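Local coordinates for NTP_transf_2 domain-containing protein (Capnocytophaga granulosa, PDB 6WT9) that makes the second messenger 3',3'-c-di-GMP from two molecules of GTP in a CBASS defence system that answers phage infection with death of the host cell, at residues I98-I103 / V187-A192. Numbering follows the deposited sequence.
Sequences IDLLVI and VDIVIA
Asp188 O accepts Leu100 N at 2.6 Å, an almost linear bond, and the CA-H of Asp99 also leans on this oxygen. Two residues along, Val190 O does the same work, accepting Val102 N at 2.7 Å with the CA-H of Leu101 beside it. Alternating with these, Ile98 O, Leu100 O and Val102 O receive the amides of Asp188, Val190 and Ala192. The result is a regular parallel pair in which Asp99 is paired with Asp188, and its neighbours pair one to one from Ile98 with Val187 to Ile103 with Ala192.

On one face the two aspartates lie side by side, their carboxylate planes 24° apart. Asp99 OD1 lies against Asp188 CB at 3.3 Å and stays 3.8 Å from Asp188 OD2. Asp188 OD1 is held from outside the pair by a salt bridge to Lys177. Asp99 fits the second position of the Asp-x-Asp motif of nucleotidyltransferases and Asp188 the third carboxylate, on the neighbouring strand, consistent with the metal-binding acids of this family. Farther along this face Leu101 turns its CD2 branch onto Val190, 3.6 Å from Val190 CB.

The other face is greasy. Val102 sits with CG1 anti to its backbone N (chi1 -176°), which leaves CG2 to meet Ile189 CG2 at 3.9 Å; Ile191 brings its CD1 end to 3.7 Å from Val102 CB. Helix 54-71 covers Leu100, Val187 and Ile189 through Val67, while helix 147-164 packs on Ile189 and Ile191. On the aspartate face, Ile212 and Ile214 of strand 212-216 meet Leu101, Val190 and Ala192. At the outer edges, strand 78-83 hydrogen-bonds to 98-103 and strand 176-180 to 187-192, placing this pair inside the mixed central sheet.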
loop_
_atom_site.group_PDB
_atom_site.type_symbol
_atom_site.label_atom_id
_atom_site.label_comp_id
_atom_site.label_asym_id
_atom_site.label_seq_id
_atom_site.Cartn_x
_atom_site.Cartn_y
_atom_site.Cartn_z
ATOM N N ILE A 98 -9.688 2.406 0.908
ATOM C CA ILE A 98 -9.522 1.161 1.644
ATOM C C ILE A 98 -10.337 0.084 0.944
ATOM O O ILE A 98 -11.357 0.366 0.307
ATOM C CB ILE A 98 -9.941 1.316 3.127
ATOM C CG1 ILE A 98 -9.503 0.106 3.953
ATOM C CG2 ILE A 98 -11.442 1.536 3.243
ATOM C CD1 ILE A 98 -9.608 0.325 5.447
ATOM N N ASP A 99 -9.868 -1.154 1.042
ATOM C CA ASP A 99 -10.547 -2.295 0.447
ATOM C C ASP A 99 -11.202 -3.120 1.543
ATOM O O ASP A 99 -10.556 -3.468 2.539
ATOM C CB ASP A 99 -9.578 -3.157 -0.365
ATOM C CG ASP A 99 -9.206 -2.527 -1.694
ATOM O OD1 ASP A 99 -9.478 -1.322 -1.884
ATOM O OD2 ASP A 99 -8.649 -3.239 -2.556
ATOM N N LEU A 100 -12.483 -3.422 1.359
ATOM C CA LEU A 100 -13.256 -4.233 2.287
ATOM C C LEU A 100 -13.460 -5.609 1.672
ATOM O O LEU A 100 -14.105 -5.733 0.624
ATOM C CB LEU A 100 -14.602 -3.577 2.596
ATOM C CG LEU A 100 -15.568 -4.424 3.422
ATOM C CD1 LEU A 100 -15.020 -4.641 4.822
ATOM C CD2 LEU A 100 -16.941 -3.779 3.464
ATOM N N LEU A 101 -12.908 -6.635 2.317
ATOM C CA LEU A 101 -13.047 -8.008 1.852
ATOM C C LEU A 101 -14.271 -8.652 2.489
ATOM O O LEU A 101 -14.455 -8.580 3.709
ATOM C CB LEU A 101 -11.792 -8.818 2.178
ATOM C CG LEU A 101 -10.556 -8.521 1.327
ATOM C CD1 LEU A 101 -9.341 -9.235 1.881
ATOM C CD2 LEU A 101 -10.803 -8.939 -0.108
ATOM N N VAL A 102 -15.106 -9.272 1.660
ATOM C CA VAL A 102 -16.295 -9.988 2.110
ATOM C C VAL A 102 -16.033 -11.468 1.859
ATOM O O VAL A 102 -16.124 -11.943 0.722
ATOM C CB VAL A 102 -17.562 -9.509 1.392
ATOM C CG1 VAL A 102 -18.786 -10.207 1.958
ATOM C CG2 VAL A 102 -17.698 -7.994 1.502
ATOM N N ILE A 103 -15.708 -12.203 2.918
ATOM C CA ILE A 103 -15.230 -13.576 2.815
ATOM C C ILE A 103 -16.301 -14.510 3.361
ATOM O O ILE A 103 -16.770 -14.333 4.491
ATOM C CB ILE A 103 -13.900 -13.759 3.568
ATOM C CG1 ILE A 103 -12.994 -12.548 3.334
ATOM C CG2 ILE A 103 -13.203 -15.036 3.120
ATOM C CD1 ILE A 103 -11.676 -12.612 4.077
ATOM N N VAL A 187 -14.282 3.499 -0.985
ATOM C CA VAL A 187 -14.136 2.145 -0.461
ATOM C C VAL A 187 -14.372 1.165 -1.601
ATOM O O VAL A 187 -15.366 1.277 -2.327
ATOM C CB VAL A 187 -15.113 1.860 0.699
ATOM C CG1 VAL A 187 -14.958 0.425 1.187
ATOM C CG2 VAL A 187 -14.901 2.841 1.844
ATOM N N ASP A 188 -13.460 0.213 -1.765
ATOM C CA ASP A 188 -13.642 -0.892 -2.695
ATOM C C ASP A 188 -14.079 -2.129 -1.922
ATOM O O ASP A 188 -13.571 -2.403 -0.831
ATOM C CB ASP A 188 -12.357 -1.181 -3.474
ATOM C CG ASP A 188 -11.990 -0.060 -4.430
ATOM O OD1 ASP A 188 -12.651 0.998 -4.388
ATOM O OD2 ASP A 188 -11.043 -0.238 -5.226
ATOM N N ILE A 189 -15.027 -2.870 -2.490
ATOM C CA ILE A 189 -15.622 -4.033 -1.841
ATOM C C ILE A 189 -15.343 -5.250 -2.710
ATOM O O ILE A 189 -15.744 -5.287 -3.880
ATOM C CB ILE A 189 -17.132 -3.851 -1.612
ATOM C CG1 ILE A 189 -17.402 -2.686 -0.654
ATOM C CG2 ILE A 189 -17.749 -5.134 -1.076
ATOM C CD1 ILE A 189 -17.576 -1.340 -1.336
ATOM N N VAL A 190 -14.671 -6.246 -2.139
ATOM C CA VAL A 190 -14.227 -7.430 -2.867
ATOM C C VAL A 190 -14.894 -8.660 -2.264
ATOM O O VAL A 190 -14.924 -8.818 -1.038
ATOM C CB VAL A 190 -12.694 -7.561 -2.834
ATOM C CG1 VAL A 190 -12.248 -8.806 -3.577
ATOM C CG2 VAL A 190 -12.043 -6.320 -3.424
ATOM N N ILE A 191 -15.417 -9.530 -3.126
ATOM C CA ILE A 191 -16.095 -10.756 -2.721
ATOM C C ILE A 191 -15.119 -11.916 -2.864
ATOM O O ILE A 191 -14.509 -12.092 -3.925
ATOM C CB ILE A 191 -17.358 -10.995 -3.567
ATOM C CG1 ILE A 191 -18.267 -9.763 -3.537
ATOM C CG2 ILE A 191 -18.101 -12.233 -3.094
ATOM C CD1 ILE A 191 -18.704 -9.353 -2.149
ATOM N N ALA A 192 -14.972 -12.713 -1.806
ATOM C CA ALA A 192 -13.996 -13.794 -1.809
ATOM C C ALA A 192 -14.457 -14.909 -0.876
ATOM O O ALA A 192 -15.480 -14.796 -0.192
ATOM C CB ALA A 192 -12.609 -13.278 -1.407
#